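Amidohydrolase family protein (Acinetobacter baumannii, PDB 4I6K) is probably a 2-pyrone-4,6-dicarboxylic acid hydrolase of the amidohydrolase family and binds citric acid in the crystal. Local coordinates at residues T106-L111 against E147-Q152; D138-L143 against N170-D175. All blocks are in the same frame, centred on the assembly; numbering follows the deposited sequence.

Interaction 1 (T106-L111 against E147-Q152)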
loop_
_atom_site.group_PDB
_atom_site.type_symbol
_atom_site.label_atom_id
_atom_site.label_comp_id
_atom_site.label_asym_id
_atom_site.label_seq_id
_atom_site.Cartn_x
_atom_site.Cartn_y
_atom_site.Cartn_z
ATOM N N THR A 106 -13.209 -10.834 12.389
ATOM C CA THR A 106 -12.154 -11.685 12.895
ATOM C C THR A 106 -11.977 -11.375 14.375
ATOM O O THR A 106 -12.122 -10.235 14.800
ATOM C CB THR A 106 -10.827 -11.440 12.152
ATOM O OG1 THR A 106 -11.071 -11.432 10.745
ATOM C CG2 THR A 106 -9.833 -12.541 12.463
ATOM N N THR A 107 -11.650 -12.388 15.161
ATOM C CA THR A 107 -11.489 -12.191 16.591
ATOM C C THR A 107 -10.110 -11.662 16.914
ATOM O O THR A 107 -9.148 -11.917 16.187
ATOM C CB THR A 107 -11.705 -13.496 17.349
ATOM O OG1 THR A 107 -10.815 -14.491 16.830
ATOM C CG2 THR A 107 -13.145 -13.962 17.172
ATOM N N PHE A 108 -10.017 -10.922 18.014
ATOM C CA PHE A 108 -8.740 -10.397 18.465
ATOM C C PHE A 108 -7.684 -11.498 18.446
ATOM O O PHE A 108 -6.570 -11.305 17.931
ATOM C CB PHE A 108 -8.851 -9.813 19.869
ATOM C CG PHE A 108 -7.557 -9.235 20.386
ATOM C CD1 PHE A 108 -7.092 -8.008 19.920
ATOM C CD2 PHE A 108 -6.805 -9.915 21.334
ATOM C CE1 PHE A 108 -5.895 -7.471 20.387
ATOM C CE2 PHE A 108 -5.610 -9.386 21.813
ATOM C CZ PHE A 108 -5.156 -8.159 21.339
ATOM N N ASN A 109 -8.025 -12.658 19.002
ATOM C CA ASN A 109 -7.036 -13.712 19.081
ATOM C C ASN A 109 -6.449 -14.068 17.725
ATOM O O ASN A 109 -5.235 -14.215 17.595
ATOM C CB ASN A 109 -7.570 -14.980 19.727
ATOM C CG ASN A 109 -6.570 -16.116 19.621
ATOM O OD1 ASN A 109 -6.767 -17.058 18.852
ATOM N ND2 ASN A 109 -5.455 -15.996 20.339
ATOM N N GLU A 110 -7.318 -14.226 16.728
ATOM C CA GLU A 110 -6.892 -14.556 15.371
ATOM C C GLU A 110 -5.894 -13.507 14.876
ATOM O O GLU A 110 -4.789 -13.838 14.438
ATOM C CB GLU A 110 -8.111 -14.622 14.457
ATOM C CG GLU A 110 -7.941 -15.506 13.227
ATOM C CD GLU A 110 -7.711 -16.975 13.574
ATOM O OE1 GLU A 110 -6.589 -17.312 14.012
ATOM O OE2 GLU A 110 -8.645 -17.793 13.391
ATOM N N LEU A 111 -6.284 -12.238 14.986
ATOM C CA LEU A 111 -5.398 -11.113 14.664
ATOM C C LEU A 111 -4.064 -11.199 15.384
ATOM O O LEU A 111 -3.007 -10.978 14.790
ATOM C CB LEU A 111 -6.063 -9.795 15.044
ATOM C CG LEU A 111 -7.493 -9.565 14.568
ATOM C CD1 LEU A 111 -7.985 -8.240 15.109
ATOM C CD2 LEU A 111 -7.554 -9.582 13.058
ATOM N N GLU A 147 -5.795 -0.939 16.561
ATOM C CA GLU A 147 -5.092 0.095 17.317
ATOM C C GLU A 147 -4.237 -0.517 18.446
ATOM O O GLU A 147 -3.058 -0.196 18.593
ATOM C CB GLU A 147 -6.117 1.049 17.895
ATOM C CG GLU A 147 -5.566 2.275 18.568
ATOM C CD GLU A 147 -6.689 3.131 19.111
ATOM O OE1 GLU A 147 -7.692 2.561 19.591
ATOM O OE2 GLU A 147 -6.586 4.368 19.048
ATOM N N SER A 148 -4.845 -1.412 19.222
ATOM C CA SER A 148 -4.166 -2.094 20.319
ATOM C C SER A 148 -2.947 -2.856 19.858
ATOM O O SER A 148 -1.985 -2.997 20.605
ATOM C CB SER A 148 -5.125 -3.074 20.982
ATOM O OG SER A 148 -6.400 -2.471 21.092
ATOM N N LEU A 149 -2.994 -3.356 18.630
ATOM C CA LEU A 149 -1.923 -4.196 18.112
ATOM C C LEU A 149 -0.797 -3.397 17.460
ATOM O O LEU A 149 0.194 -3.975 17.003
ATOM C CB LEU A 149 -2.479 -5.211 17.121
ATOM C CG LEU A 149 -3.337 -6.311 17.747
ATOM C CD1 LEU A 149 -4.057 -7.111 16.660
ATOM C CD2 LEU A 149 -2.477 -7.222 18.622
ATOM N N ASN A 150 -0.943 -2.078 17.418
ATOM C CA ASN A 150 0.098 -1.232 16.844
ATOM C C ASN A 150 0.199 -1.465 15.358
ATOM O O ASN A 150 1.185 -1.107 14.726
ATOM C CB ASN A 150 1.447 -1.533 17.472
ATOM C CG ASN A 150 1.886 -0.467 18.432
ATOM O OD1 ASN A 150 1.058 0.195 19.070
ATOM N ND2 ASN A 150 3.201 -0.282 18.543
ATOM N N TRP A 151 -0.835 -2.088 14.809
ATOM C CA TRP A 151 -0.919 -2.332 13.392
ATOM C C TRP A 151 -1.254 -1.049 12.679
ATOM O O TRP A 151 -1.839 -0.146 13.263
ATOM C CB TRP A 151 -2.033 -3.333 13.142
ATOM C CG TRP A 151 -1.548 -4.710 13.154
ATOM C CD1 TRP A 151 -0.301 -5.133 13.507
ATOM C CD2 TRP A 151 -2.296 -5.880 12.817
ATOM N NE1 TRP A 151 -0.222 -6.498 13.396
ATOM C CE2 TRP A 151 -1.436 -6.983 12.979
ATOM C CE3 TRP A 151 -3.611 -6.100 12.386
ATOM C CZ2 TRP A 151 -1.846 -8.297 12.721
ATOM C CZ3 TRP A 151 -4.019 -7.405 12.126
ATOM C CH2 TRP A 151 -3.142 -8.486 12.302
ATOM N N GLN A 152 -0.901 -0.973 11.403
ATOM C CA GLN A 152 -1.337 0.138 10.570
ATOM C C GLN A 152 -2.641 -0.239 9.827
ATOM O O GLN A 152 -3.000 -1.430 9.709
ATOM C CB GLN A 152 -0.243 0.463 9.563
ATOM C CG GLN A 152 -0.051 -0.646 8.521
ATOM C CD GLN A 152 0.966 -0.265 7.472
ATOM O OE1 GLN A 152 2.151 -0.153 7.766
ATOM N NE2 GLN A 152 0.505 -0.038 6.243
#

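Interaction 2 (D138-L143 against N170-D175)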
loop_
_atom_site.group_PDB
_atom_site.type_symbol
_atom_site.label_atom_id
_atom_site.label_comp_id
_atom_site.label_asym_id
_atom_site.label_seq_id
_atom_site.Cartn_x
_atom_site.Cartn_y
_atom_site.Cartn_z
ATOM N N ASP A 138 -19.481 -2.859 15.347
ATOM C CA ASP A 138 -18.609 -3.956 14.921
ATOM C C ASP A 138 -17.320 -3.454 14.265
ATOM O O ASP A 138 -16.253 -4.023 14.468
ATOM C CB ASP A 138 -19.364 -4.857 13.952
ATOM C CG ASP A 138 -20.168 -4.061 12.940
ATOM O OD1 ASP A 138 -20.590 -2.937 13.286
ATOM O OD2 ASP A 138 -20.379 -4.545 11.806
ATOM N N TRP A 139 -17.424 -2.396 13.467
ATOM C CA TRP A 139 -16.248 -1.795 12.844
ATOM C C TRP A 139 -15.350 -1.140 13.869
ATOM O O TRP A 139 -14.132 -1.296 13.816
ATOM C CB TRP A 139 -16.635 -0.786 11.763
ATOM C CG TRP A 139 -16.694 -1.449 10.434
ATOM C CD1 TRP A 139 -17.814 -1.813 9.745
ATOM C CD2 TRP A 139 -15.581 -1.878 9.649
ATOM N NE1 TRP A 139 -17.466 -2.425 8.566
ATOM C CE2 TRP A 139 -16.101 -2.486 8.484
ATOM C CE3 TRP A 139 -14.194 -1.807 9.814
ATOM C CZ2 TRP A 139 -15.284 -3.013 7.487
ATOM C CZ3 TRP A 139 -13.381 -2.330 8.826
ATOM C CH2 TRP A 139 -13.929 -2.923 7.671
ATOM N N GLN A 140 -15.966 -0.410 14.799
ATOM C CA GLN A 140 -15.241 0.249 15.875
ATOM C C GLN A 140 -14.478 -0.775 16.709
ATOM O O GLN A 140 -13.348 -0.526 17.144
ATOM C CB GLN A 140 -16.198 1.041 16.772
ATOM C CG GLN A 140 -16.984 2.131 16.057
ATOM C CD GLN A 140 -17.677 3.087 17.022
ATOM O OE1 GLN A 140 -18.326 2.668 17.985
ATOM N NE2 GLN A 140 -17.536 4.381 16.767
ATOM N N LYS A 141 -15.095 -1.932 16.933
ATOM C CA LYS A 141 -14.440 -2.946 17.750
ATOM C C LYS A 141 -13.207 -3.530 17.067
ATOM O O LYS A 141 -12.132 -3.630 17.665
ATOM C CB LYS A 141 -15.402 -4.060 18.145
ATOM C CG LYS A 141 -14.870 -4.837 19.333
ATOM C CD LYS A 141 -14.118 -3.860 20.243
ATOM C CE LYS A 141 -12.801 -4.433 20.742
ATOM N NZ LYS A 141 -11.749 -3.377 20.847
ATOM N N PHE A 142 -13.381 -3.943 15.818
ATOM C CA PHE A 142 -12.262 -4.372 14.993
ATOM C C PHE A 142 -11.153 -3.340 15.088
ATOM O O PHE A 142 -10.009 -3.659 15.404
ATOM C CB PHE A 142 -12.714 -4.488 13.539
ATOM C CG PHE A 142 -11.622 -4.894 12.601
ATOM C CD1 PHE A 142 -11.221 -4.056 11.587
ATOM C CD2 PHE A 142 -10.993 -6.112 12.746
ATOM C CE1 PHE A 142 -10.224 -4.433 10.727
ATOM C CE2 PHE A 142 -9.998 -6.485 11.896
ATOM C CZ PHE A 142 -9.610 -5.650 10.886
ATOM N N LEU A 143 -11.513 -2.087 14.821
ATOM C CA LEU A 143 -10.536 -1.012 14.725
ATOM C C LEU A 143 -9.828 -0.738 16.028
ATOM O O LEU A 143 -8.639 -0.479 16.026
ATOM C CB LEU A 143 -11.187 0.260 14.208
ATOM C CG LEU A 143 -11.561 0.167 12.737
ATOM C CD1 LEU A 143 -12.419 1.344 12.353
ATOM C CD2 LEU A 143 -10.305 0.082 11.857
ATOM N N ASN A 170 -9.774 9.174 11.791
ATOM C CA ASN A 170 -9.192 10.210 12.658
ATOM C C ASN A 170 -9.257 9.870 14.140
ATOM O O ASN A 170 -8.496 10.418 14.946
ATOM C CB ASN A 170 -9.887 11.554 12.441
ATOM C CG ASN A 170 -9.264 12.346 11.339
ATOM O OD1 ASN A 170 -8.369 11.863 10.663
ATOM N ND2 ASN A 170 -9.721 13.576 11.153
ATOM N N GLU A 171 -10.172 8.966 14.485
ATOM C CA GLU A 171 -10.489 8.648 15.871
ATOM C C GLU A 171 -9.628 7.559 16.516
ATOM O O GLU A 171 -9.905 7.134 17.630
ATOM C CB GLU A 171 -11.947 8.236 15.974
ATOM C CG GLU A 171 -12.900 9.217 15.340
ATOM C CD GLU A 171 -14.335 8.944 15.718
ATOM O OE1 GLU A 171 -15.168 9.870 15.588
ATOM O OE2 GLU A 171 -14.623 7.806 16.152
ATOM N N TYR A 172 -8.588 7.113 15.824
ATOM C CA TYR A 172 -7.782 6.005 16.304
ATOM C C TYR A 172 -6.333 6.411 16.237
ATOM O O TYR A 172 -5.957 7.215 15.403
ATOM C CB TYR A 172 -7.995 4.772 15.427
ATOM C CG TYR A 172 -9.426 4.329 15.359
ATOM C CD1 TYR A 172 -9.896 3.323 16.192
ATOM C CD2 TYR A 172 -10.319 4.926 14.472
ATOM C CE1 TYR A 172 -11.223 2.914 16.150
ATOM C CE2 TYR A 172 -11.649 4.519 14.415
ATOM C CZ TYR A 172 -12.094 3.519 15.265
ATOM O OH TYR A 172 -13.405 3.103 15.224
ATOM N N SER A 173 -5.505 5.802 17.057
ATOM C CA SER A 173 -4.103 6.155 17.161
ATOM C C SER A 173 -3.189 5.520 16.140
ATOM O O SER A 173 -2.009 5.779 16.147
ATOM C CB SER A 173 -3.583 5.802 18.531
ATOM O OG SER A 173 -4.340 6.455 19.506
ATOM N N PHE A 174 -3.716 4.658 15.297
ATOM C CA PHE A 174 -2.857 3.976 14.319
ATOM C C PHE A 174 -2.432 4.825 13.130
ATOM O O PHE A 174 -3.068 5.825 12.781
ATOM C CB PHE A 174 -3.460 2.647 13.821
ATOM C CG PHE A 174 -4.930 2.728 13.418
ATOM C CD1 PHE A 174 -5.356 3.600 12.419
ATOM C CD2 PHE A 174 -5.878 1.899 14.023
ATOM C CE1 PHE A 174 -6.702 3.663 12.051
ATOM C CE2 PHE A 174 -7.229 1.953 13.651
ATOM C CZ PHE A 174 -7.638 2.832 12.671
ATOM N N ASP A 175 -1.339 4.404 12.508
ATOM C CA ASP A 175 -0.904 4.964 11.241
ATOM C C ASP A 175 -1.915 4.620 10.159
ATOM O O ASP A 175 -2.409 3.496 10.101
ATOM C CB ASP A 175 0.450 4.367 10.876
ATOM C CG ASP A 175 1.522 4.729 11.880
ATOM O OD1 ASP A 175 2.192 3.815 12.408
ATOM O OD2 ASP A 175 1.678 5.941 12.151
#

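Interaction 1 (T106-L111 against E147-Q152)
This is a small apolar contact on the outside of the barrel, where Phe108 and Leu111 from the first turn of helix 108-115 meet Leu149 and Trp151, at and after the C-terminal end of helix 137-148. Leu149 lies between two aromatic rings. On one side the Phe108 ring slants across it, with Phe108 CE1 3.9 Å from Leu149 CG and CZ equally far from Leu149 CD2. Phe108 CG is anti to its backbone N (chi1 -179°), which swings the ring off the helix toward this leucine. On the other side Leu149 CD1 stands 4.3 Å above the centre of the Trp151 ring. Leu149 CD1 also lies 3.7 Å from Leu111 CB. In this parallel eight-stranded TIM-type barrel the two helices are successive outer helices, and the chain then leads into strand 152-156. A Schellman motif at Asn150, with positive phi (68°), ends the helix; Trp151 follows it and comes back to the face of helix 108-115 that Leu149 touches. The benzo ring of Trp151 also reaches helix backbone, its CH2 3.5 Å from Leu111 O. No hydrogen bond joins the segments, and Trp151 also packs on Leu114 and Lys115 of helix 108-115.

Interaction 2 (D138-L143 against N170-D175)
In the alternating strand-helix pattern of a TIM-type barrel, the loop joining helix 159-169 to strand 176-178 packs here against the preceding outer helix, 137-148, with Tyr172 and Phe174 both turned onto Leu143. The leucine comes at the two rings through different atoms. Leu143 CB sits 3.3 Å from Tyr172 CE1, a tight fit for two carbons, and the Leu143 and Tyr172 side chains cross at roughly a right angle. CG anti to the carbonyl carbon (chi1 -71°) directs the leucine branches at the loop: Leu143 CD1 comes within 3.5 Å of Tyr172 OH, while CD2 lies 3.9 Å from Phe174 CZ. Three residues earlier in the helix, the phenol oxygen rests against the Gln140 backbone and the root of its side chain: Tyr172 OH is 3.5 Å from Gln140 CA. The Gln140 amide plane is turned 78° from the phenol ring. Nothing across this contact is hydrogen-bonded, but Glu171 O makes a weak hydrogen bond to Arg144 NH1 on the same helix. The two aromatic residues of the loop also pack on each other, Tyr172 CB lying 3.3 Å above one face of the Phe174 ring, toward its rim. That ring presents its edge to the helix, where Leu143 O lies in the ring plane, 3.7 Å from Phe174 CE2.

Helix 137-148 serves both contacts: its stretch 138-143 carries interaction 2, and its last turn runs into the loop used in interaction 1. The two centres are about 10 Å apart, and the second segments touch directly. Glu147 OE2 accepts a probable hydrogen bond from Ser173 N at 2.7 Å, and its OE1 forms a salt bridge with Arg144. Trp151 O packs 3.3 Å from Phe174 CB. Gln152 opens strand 152-156 and Asp175, backbone-bonded to Val153, immediately precedes the adjacent parallel strand 176-178. These are strand beginnings, whereas the active site is expected, as in other amidohydrolases, at the C-terminal strand ends, on the other side of the barrel.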